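Local atomic coordinates of phospholipase C-beta (PLC-beta) (Sepia officinalis, PDB entry 3QR0), a protein that belongs to the phospholipase C-beta family and combines a PH domain, EF-hand-like modules, a TIM-barrel core holding a calcium ion, and a C2 domain. Residues A[44-48]-A[49-53]; A[533-537]-A[538-542]; A[693-696]-A[697-700]; A[790-793]-A[794-797]. All coordinates share one frame; numbering follows the deposited sequence.

Interaction 1. Residues A[44-48]-A[49-53]; sequences RVDPK and GYFLY
The bend of a beta hairpin in the PH domain is closed here by Asp46, whose carboxylate folds back onto the backbone of Tyr50 and Phe51. Asp46 OD2 accepts from Phe51 N at 2.6 Å, nearly along the C-O axis, and from Tyr50 N at 2.9 Å, on its syn side. The second oxygen works too: Lys48 N meets Asp46 OD1 at 3.0 Å from above the carboxylate plane, an Asx turn. A chi1 of 71° sets CG of Asp46 between its backbone N and carbonyl carbon, which brings both oxygens within bonding distance of these N-H groups. Three donors thus fix the rotation of the group and would be expected to stabilise its charged form. Gly49 N bonds to Asp46 O at 3.0 Å, completing a type I turn. Arg44 and Tyr53 form an antiparallel hydrogen-bonded pair, and Arg44 CB lies over the Tyr53 ring, 3.9 Å from its centroid, a CH-pi contact. Tyr53 OH sits over the centre of the Arg44 guanidinium, whose NE bonds to Ile23 O; the same hydroxyl donates to a water that donates to Val45 O. On the sheet face opposite Arg44 and Tyr53, Val45 CG2 meets Leu52 CD2 at 3.6 Å. Val45 and Leu52 pack on Trp133 of helix 127-141, while Asp46 and Phe51 touch helix 151-165 and the Leu52 backbone pairs with Leu65 of strand 63-66.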
# COMPACT_ATOMS: atom_id res chain seq x y z
N ARG A 44 18.51 -16.47 11.59
CA ARG A 44 19.40 -15.37 11.25
C ARG A 44 18.72 -14.39 10.30
O ARG A 44 17.77 -14.75 9.60
CB ARG A 44 20.69 -15.90 10.61
CG ARG A 44 21.41 -16.95 11.44
CD ARG A 44 22.63 -17.48 10.71
NE ARG A 44 23.68 -16.48 10.62
CZ ARG A 44 24.79 -16.61 9.90
NH1 ARG A 44 25.00 -17.71 9.18
NH2 ARG A 44 25.70 -15.64 9.90
N VAL A 45 19.21 -13.15 10.30
CA VAL A 45 18.80 -12.12 9.35
C VAL A 45 20.01 -11.79 8.48
O VAL A 45 21.14 -11.70 8.98
CB VAL A 45 18.33 -10.83 10.07
CG1 VAL A 45 17.80 -9.80 9.07
CG2 VAL A 45 17.27 -11.17 11.13
N ASP A 46 19.80 -11.60 7.18
CA ASP A 46 20.91 -11.14 6.35
C ASP A 46 21.27 -9.69 6.73
O ASP A 46 20.45 -8.97 7.31
CB ASP A 46 20.60 -11.27 4.86
CG ASP A 46 19.58 -10.26 4.41
OD1 ASP A 46 19.98 -9.24 3.81
OD2 ASP A 46 18.38 -10.49 4.68
N PRO A 47 22.50 -9.26 6.41
CA PRO A 47 22.93 -7.92 6.84
C PRO A 47 22.10 -6.74 6.31
O PRO A 47 22.20 -5.65 6.87
CB PRO A 47 24.37 -7.83 6.32
CG PRO A 47 24.82 -9.22 6.16
CD PRO A 47 23.60 -10.00 5.76
N LYS A 48 21.29 -6.94 5.27
CA LYS A 48 20.45 -5.86 4.73
C LYS A 48 19.00 -5.89 5.22
O LYS A 48 18.21 -5.04 4.83
CB LYS A 48 20.45 -5.90 3.19
CG LYS A 48 21.83 -5.71 2.56
CD LYS A 48 22.41 -4.35 2.90
CE LYS A 48 23.51 -3.95 1.92
NZ LYS A 48 23.91 -2.53 2.09
N GLY A 49 18.66 -6.85 6.08
CA GLY A 49 17.31 -6.96 6.62
C GLY A 49 16.25 -7.34 5.58
O GLY A 49 15.15 -6.79 5.59
N TYR A 50 16.58 -8.28 4.70
CA TYR A 50 15.65 -8.73 3.65
C TYR A 50 15.05 -10.11 3.89
O TYR A 50 13.95 -10.38 3.40
CB TYR A 50 16.33 -8.73 2.29
CG TYR A 50 16.76 -7.36 1.80
CD1 TYR A 50 15.97 -6.23 2.03
CD2 TYR A 50 17.94 -7.20 1.08
CE1 TYR A 50 16.36 -4.98 1.58
CE2 TYR A 50 18.33 -5.95 0.62
CZ TYR A 50 17.53 -4.85 0.87
OH TYR A 50 17.89 -3.60 0.43
N PHE A 51 15.78 -10.96 4.60
CA PHE A 51 15.37 -12.35 4.82
C PHE A 51 15.59 -12.77 6.26
O PHE A 51 16.58 -12.38 6.88
CB PHE A 51 16.18 -13.30 3.94
CG PHE A 51 16.04 -13.05 2.47
CD1 PHE A 51 14.93 -13.52 1.78
CD2 PHE A 51 17.02 -12.36 1.77
CE1 PHE A 51 14.79 -13.29 0.41
CE2 PHE A 51 16.89 -12.13 0.40
CZ PHE A 51 15.78 -12.59 -0.27
N LEU A 52 14.66 -13.57 6.77
CA LEU A 52 14.92 -14.45 7.90
C LEU A 52 15.29 -15.80 7.29
O LEU A 52 14.64 -16.24 6.34
CB LEU A 52 13.66 -14.65 8.75
CG LEU A 52 13.19 -13.47 9.59
CD1 LEU A 52 11.86 -13.81 10.27
CD2 LEU A 52 14.24 -13.13 10.62
N TYR A 53 16.31 -16.45 7.82
CA TYR A 53 16.69 -17.76 7.30
C TYR A 53 17.22 -18.68 8.39
O TYR A 53 17.69 -18.22 9.44
CB TYR A 53 17.68 -17.64 6.14
CG TYR A 53 19.07 -17.13 6.49
CD1 TYR A 53 20.13 -18.01 6.64
CD2 TYR A 53 19.32 -15.77 6.63
CE1 TYR A 53 21.41 -17.55 6.95
CE2 TYR A 53 20.59 -15.29 6.94
CZ TYR A 53 21.64 -16.19 7.09
OH TYR A 53 22.90 -15.73 7.40
O HOH W 1 23.20 -13.34 8.65

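Interaction 2. Residues A[533-537]-A[538-542]; sequences QKKDR and HYEMS
Similar first torsions, chi1 -64° in Arg537 and -72° in Glu540, place CG of each residue anti to its carbonyl carbon, and both chains then run extended, side by side and pointing the same way. Lys535 instead bends at chi3 (61°), which carries its ammonium group across the end of Glu540 at about a right angle. The carboxylate is therefore shared: Lys535 NZ binds Glu540 OE1 at 2.9 Å on the syn lone pair, and Arg537 NH1 binds Glu540 OE2 at 3.0 Å. The second bond lies in the guanidinium plane but meets the oxygen from above the carboxylate plane. Arg537 also works through its aliphatic part, with CB over one face of the Tyr539 ring, 4.2 Å from the centroid, in a CH-pi contact. In the backbone, Glu540 N bonds to Arg537 O at 3.2 Å and closes a type I turn, which leads from helix 529-535 into strand 540-545 of a beta-alpha-beta unit in the barrel. Beside it, a water gives a hydrogen bond to Asp536 OD1 at 2.6 Å and lies 2.7 Å from His538 NE2, at the edge of the imidazole. Two positive groups converging on the carboxylate of one buried glutamate would be expected to lower its pKa, and because each grips a different oxygen, the pair should also restrain rotation of the acid.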
# COMPACT_ATOMS: atom_id res chain seq x y z
N GLN A 533 -24.68 23.90 7.18
CA GLN A 533 -23.98 25.19 7.27
C GLN A 533 -24.58 26.07 8.37
O GLN A 533 -23.84 26.68 9.16
CB GLN A 533 -24.02 25.94 5.94
CG GLN A 533 -23.06 27.13 5.90
CD GLN A 533 -23.10 27.89 4.59
OE1 GLN A 533 -23.95 27.64 3.73
NE2 GLN A 533 -22.18 28.84 4.43
N LYS A 534 -25.91 26.14 8.42
CA LYS A 534 -26.62 26.93 9.42
C LYS A 534 -26.24 26.50 10.84
O LYS A 534 -25.96 27.34 11.70
CB LYS A 534 -28.13 26.80 9.23
CG LYS A 534 -28.95 27.78 10.09
CD LYS A 534 -30.42 27.41 10.13
CE LYS A 534 -31.23 28.43 10.92
NZ LYS A 534 -32.70 28.15 10.90
N LYS A 535 -26.24 25.19 11.08
CA LYS A 535 -25.93 24.65 12.41
C LYS A 535 -24.47 24.87 12.80
O LYS A 535 -24.17 25.09 13.97
CB LYS A 535 -26.30 23.17 12.48
CG LYS A 535 -27.81 22.92 12.57
CD LYS A 535 -28.18 21.52 12.11
CE LYS A 535 -27.53 20.44 12.96
NZ LYS A 535 -27.85 19.06 12.46
N ASP A 536 -23.57 24.78 11.82
CA ASP A 536 -22.17 25.15 12.01
C ASP A 536 -21.47 24.26 13.04
O ASP A 536 -20.57 24.71 13.75
CB ASP A 536 -22.09 26.64 12.42
CG ASP A 536 -20.75 27.29 12.08
OD1 ASP A 536 -19.97 26.73 11.29
OD2 ASP A 536 -20.49 28.38 12.62
N ARG A 537 -21.89 23.00 13.13
CA ARG A 537 -21.32 22.03 14.07
C ARG A 537 -20.31 21.14 13.35
O ARG A 537 -20.69 20.21 12.63
CB ARG A 537 -22.42 21.18 14.70
CG ARG A 537 -23.40 21.95 15.55
CD ARG A 537 -24.57 21.08 16.00
NE ARG A 537 -25.72 21.89 16.39
CZ ARG A 537 -26.94 21.40 16.65
NH1 ARG A 537 -27.18 20.09 16.56
NH2 ARG A 537 -27.92 22.22 16.99
N HIS A 538 -19.03 21.42 13.56
CA HIS A 538 -17.95 20.74 12.84
C HIS A 538 -17.76 19.28 13.29
O HIS A 538 -17.09 18.50 12.61
CB HIS A 538 -16.63 21.49 13.02
CG HIS A 538 -16.61 22.86 12.41
ND1 HIS A 538 -15.54 23.32 11.66
CD2 HIS A 538 -17.50 23.88 12.44
CE1 HIS A 538 -15.78 24.56 11.27
NE2 HIS A 538 -16.96 24.92 11.73
N TYR A 539 -18.33 18.94 14.44
CA TYR A 539 -18.21 17.61 15.04
C TYR A 539 -19.41 16.72 14.69
O TYR A 539 -19.46 15.55 15.09
CB TYR A 539 -18.09 17.74 16.57
CG TYR A 539 -19.19 18.56 17.17
CD1 TYR A 539 -20.42 17.99 17.48
CD2 TYR A 539 -19.02 19.93 17.41
CE1 TYR A 539 -21.44 18.74 18.02
CE2 TYR A 539 -20.05 20.68 17.95
CZ TYR A 539 -21.25 20.07 18.26
OH TYR A 539 -22.29 20.79 18.79
N GLU A 540 -20.37 17.26 13.95
CA GLU A 540 -21.42 16.43 13.38
C GLU A 540 -20.95 15.94 12.02
O GLU A 540 -20.34 16.68 11.25
CB GLU A 540 -22.74 17.18 13.29
CG GLU A 540 -23.39 17.40 14.65
CD GLU A 540 -24.83 17.87 14.56
OE1 GLU A 540 -25.28 18.28 13.47
OE2 GLU A 540 -25.51 17.85 15.61
N MET A 541 -21.20 14.66 11.75
CA MET A 541 -20.80 14.06 10.48
C MET A 541 -21.90 13.14 10.01
O MET A 541 -22.83 12.83 10.76
CB MET A 541 -19.47 13.31 10.62
CG MET A 541 -19.46 12.14 11.61
SD MET A 541 -20.08 10.58 10.92
CE MET A 541 -18.79 10.18 9.74
N SER A 542 -21.80 12.71 8.77
CA SER A 542 -22.76 11.77 8.23
C SER A 542 -22.04 10.63 7.55
O SER A 542 -20.99 10.81 6.92
CB SER A 542 -23.74 12.47 7.29
OG SER A 542 -24.73 13.17 8.04
O HOH W 2 -17.50 27.50 10.99

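Interaction 3. Residues A[693-696]-A[697-700]; sequences ENNG and MDPY
Asn695 reaches over the bend to Met697, Asp698 and Pro699, its CG anti to the backbone N (chi1 -169°) and its amide turned toward the returning chain. At Met697 the backbone supplies the first anchor, with N donating to Asn695 OD1 at 3.0 Å and the donor tilted moderately from the carbonyl plane. The Met697 side chain leads away from the bend and touches Asp187 and Arg190 on helix 185-198. Asp698 comes next and is bound twice. Its backbone N gives Asn695 OD1 a bond of 2.9 Å, almost straight at 174°, arriving from the same face of the amide as Met697 N but further above its plane. Its carboxylate answers the other end of the amide: Asn695 ND2 donates to Asp698 OD1 at 3.0 Å, in the plane of its own amide, on the anti side of the oxygen but tilted out of the carboxylate plane. The side chains cross at a slant, with amide and carboxylate planes 71° apart. Each end of the asparagine is thereby engaged, which fixes the amide orientation. Asp698 OD2 has other partners, a salt bridge with Arg190 and a hydrogen bond from Glu227 N. At Pro699, which has no N-H to offer, the contact becomes van der Waals: CD lies 3.8 Å from Asn695 O, and the ring packs on Leu662 and Ala659. The bond from Asn695 OD1 to the N two residues on defines an Asx turn, reinforced by the bond three residues on, and this turn shapes a loop between strands 686-688 and 706-711 of the C2 beta sandwich where it meets the EF-hand region.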
# COMPACT_ATOMS: atom_id res chain seq x y z
N GLU A 693 5.35 -12.78 -26.58
CA GLU A 693 5.09 -14.19 -26.35
C GLU A 693 6.30 -14.91 -25.77
O GLU A 693 7.44 -14.64 -26.16
CB GLU A 693 4.66 -14.87 -27.66
CG GLU A 693 3.35 -14.34 -28.22
CD GLU A 693 2.87 -15.08 -29.46
OE1 GLU A 693 3.72 -15.64 -30.20
OE2 GLU A 693 1.64 -15.10 -29.70
N ASN A 694 6.04 -15.84 -24.85
CA ASN A 694 7.04 -16.78 -24.34
C ASN A 694 8.33 -16.11 -23.88
O ASN A 694 9.43 -16.52 -24.25
CB ASN A 694 7.34 -17.87 -25.38
CG ASN A 694 6.09 -18.63 -25.82
OD1 ASN A 694 5.90 -18.91 -27.00
ND2 ASN A 694 5.23 -18.97 -24.87
N ASN A 695 8.18 -15.07 -23.07
CA ASN A 695 9.31 -14.38 -22.46
C ASN A 695 8.88 -13.77 -21.14
O ASN A 695 8.19 -12.76 -21.11
CB ASN A 695 9.87 -13.31 -23.41
CG ASN A 695 11.21 -12.74 -22.94
OD1 ASN A 695 11.67 -13.00 -21.82
ND2 ASN A 695 11.84 -11.95 -23.81
N GLY A 696 9.28 -14.41 -20.04
CA GLY A 696 9.02 -13.90 -18.70
C GLY A 696 10.21 -13.17 -18.11
O GLY A 696 10.11 -12.64 -17.00
N MET A 697 11.33 -13.14 -18.84
CA MET A 697 12.60 -12.64 -18.30
C MET A 697 12.92 -11.22 -18.78
O MET A 697 13.29 -10.36 -17.97
CB MET A 697 13.74 -13.59 -18.67
CG MET A 697 15.10 -13.25 -18.06
SD MET A 697 16.31 -14.59 -18.26
CE MET A 697 15.79 -15.71 -16.96
N ASP A 698 12.78 -10.97 -20.08
CA ASP A 698 13.08 -9.65 -20.62
C ASP A 698 12.27 -9.28 -21.87
O ASP A 698 12.84 -8.98 -22.91
CB ASP A 698 14.60 -9.52 -20.88
CG ASP A 698 15.13 -10.53 -21.88
OD1 ASP A 698 14.38 -11.42 -22.34
OD2 ASP A 698 16.33 -10.44 -22.22
N PRO A 699 10.93 -9.29 -21.76
CA PRO A 699 10.09 -8.91 -22.90
C PRO A 699 10.33 -7.47 -23.33
O PRO A 699 10.46 -6.60 -22.47
CB PRO A 699 8.66 -9.08 -22.36
CG PRO A 699 8.79 -8.96 -20.87
CD PRO A 699 10.12 -9.59 -20.56
N TYR A 700 10.39 -7.22 -24.63
CA TYR A 700 10.66 -5.88 -25.17
C TYR A 700 9.46 -5.39 -25.97
O TYR A 700 9.30 -5.73 -27.13
CB TYR A 700 11.94 -5.92 -26.02
CG TYR A 700 12.39 -4.59 -26.63
CD1 TYR A 700 12.29 -3.40 -25.92
CD2 TYR A 700 12.94 -4.55 -27.91
CE1 TYR A 700 12.71 -2.19 -26.49
CE2 TYR A 700 13.36 -3.35 -28.48
CZ TYR A 700 13.25 -2.17 -27.76
OH TYR A 700 13.65 -0.98 -28.30

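Interaction 4. Residues A[790-793]-A[794-797]; sequences YQSA and QEAR
This is a surface contact at the start of helix 793-800, near the C-terminus of the chain, where Ser792 and Tyr790 of the lead-in touch Glu795 and Ala796 of the first turn. Ser792 OG accepts from Glu795 N at 3.2 Å, with an N-H...O angle of 160°. A chi1 of 69° holds OG between the backbone N and carbonyl carbon of Ser792, pointing it at the first turn. The Ser792 carbonyl then begins the regular pattern, its O taking a bond from Ala796 N at 3.1 Å, and Ala793 O continues it with Arg797 N at 2.9 Å. Together these bonds identify Ser792 as the N-cap, its hydroxyl satisfying an amide that has no preceding turn to bond to. Glu795 extends its chain back along the lead-in, and Glu795 OE2 receives a weak bond from Gln791 N at 3.3 Å; a negative group near a helix N-terminus is probably welcome electrostatically. Tyr790 covers the flank of the turn. Its ring lies against Ala796, with CA over one face at 3.9 Å from the centroid in a CH-pi contact, while Ala796 CB meets Tyr790 CD2 at 3.7 Å. On another part of the turn, the Arg797 guanidinium lays one face over the methyl of Ala793, with CB above its centre. Arg797 NH1 is hydrogen-bonded to Lys554 O, and Gln794 NE2 to Asp555 OD1, both near the end of helix 546-555.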
# COMPACT_ATOMS: atom_id res chain seq x y z
N TYR A 790 -27.70 16.23 -22.69
CA TYR A 790 -28.44 15.55 -21.63
C TYR A 790 -29.61 16.41 -21.14
O TYR A 790 -29.55 17.64 -21.18
CB TYR A 790 -27.51 15.20 -20.46
CG TYR A 790 -26.52 14.12 -20.81
CD1 TYR A 790 -26.85 12.77 -20.70
CD2 TYR A 790 -25.24 14.44 -21.25
CE1 TYR A 790 -25.94 11.77 -21.02
CE2 TYR A 790 -24.31 13.45 -21.57
CZ TYR A 790 -24.68 12.12 -21.46
OH TYR A 790 -23.77 11.14 -21.77
N GLN A 791 -30.66 15.74 -20.66
CA GLN A 791 -31.90 16.42 -20.29
C GLN A 791 -31.89 16.99 -18.86
O GLN A 791 -32.84 17.65 -18.45
CB GLN A 791 -33.09 15.48 -20.49
CG GLN A 791 -33.36 15.15 -21.97
CD GLN A 791 -34.33 14.00 -22.16
OE1 GLN A 791 -34.15 12.92 -21.60
NE2 GLN A 791 -35.36 14.22 -22.98
N SER A 792 -30.82 16.72 -18.12
CA SER A 792 -30.62 17.33 -16.81
C SER A 792 -29.15 17.22 -16.41
O SER A 792 -28.43 16.35 -16.90
CB SER A 792 -31.49 16.66 -15.75
OG SER A 792 -31.06 15.33 -15.50
N ALA A 793 -28.72 18.11 -15.52
CA ALA A 793 -27.38 18.06 -14.95
C ALA A 793 -27.11 16.71 -14.29
O ALA A 793 -26.02 16.16 -14.40
CB ALA A 793 -27.18 19.18 -13.94
N GLN A 794 -28.13 16.17 -13.62
CA GLN A 794 -28.04 14.89 -12.93
C GLN A 794 -27.68 13.76 -13.89
O GLN A 794 -26.81 12.94 -13.60
CB GLN A 794 -29.35 14.56 -12.20
CG GLN A 794 -29.62 15.41 -10.97
CD GLN A 794 -30.28 16.75 -11.27
OE1 GLN A 794 -30.57 17.07 -12.43
NE2 GLN A 794 -30.54 17.53 -10.23
N GLU A 795 -28.37 13.72 -15.03
CA GLU A 795 -28.13 12.70 -16.05
C GLU A 795 -26.74 12.82 -16.66
O GLU A 795 -26.09 11.81 -16.91
CB GLU A 795 -29.19 12.77 -17.16
CG GLU A 795 -30.55 12.21 -16.75
CD GLU A 795 -31.63 12.44 -17.81
OE1 GLU A 795 -32.80 12.09 -17.53
OE2 GLU A 795 -31.32 12.97 -18.90
N ALA A 796 -26.30 14.05 -16.92
CA ALA A 796 -24.95 14.29 -17.46
C ALA A 796 -23.86 13.85 -16.48
O ALA A 796 -22.82 13.33 -16.87
CB ALA A 796 -24.78 15.76 -17.81
N ARG A 797 -24.12 14.06 -15.19
CA ARG A 797 -23.17 13.70 -14.14
C ARG A 797 -23.10 12.19 -13.93
O ARG A 797 -22.02 11.64 -13.71
CB ARG A 797 -23.55 14.41 -12.83
CG ARG A 797 -23.26 15.90 -12.90
CD ARG A 797 -24.02 16.70 -11.86
NE ARG A 797 -23.73 18.13 -11.98
CZ ARG A 797 -24.45 19.10 -11.42
NH1 ARG A 797 -25.52 18.84 -10.68
NH2 ARG A 797 -24.08 20.36 -11.60

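Overall arrangement
None of the four contacts touches another; the closest pairs, interactions 1 and 3 and interactions 2 and 4, have nearest atoms about 17 Å apart. Interactions 1 and 3 are buried, and in both the side chain that starts an Asx turn gathers backbone N-H groups, through both carboxylate oxygens in interaction 1 and a single amide oxygen in interaction 3. Interaction 2, partly buried and on the opposite side of the chain's centre from both, relies on salt bridges where a barrel helix passes into a strand. Interaction 4 is the surface case, a helix start held by a serine hydroxyl and ring packing. Interactions 1, 2 and 4 each concern the ends of regular elements, whereas 693-700 is loop throughout.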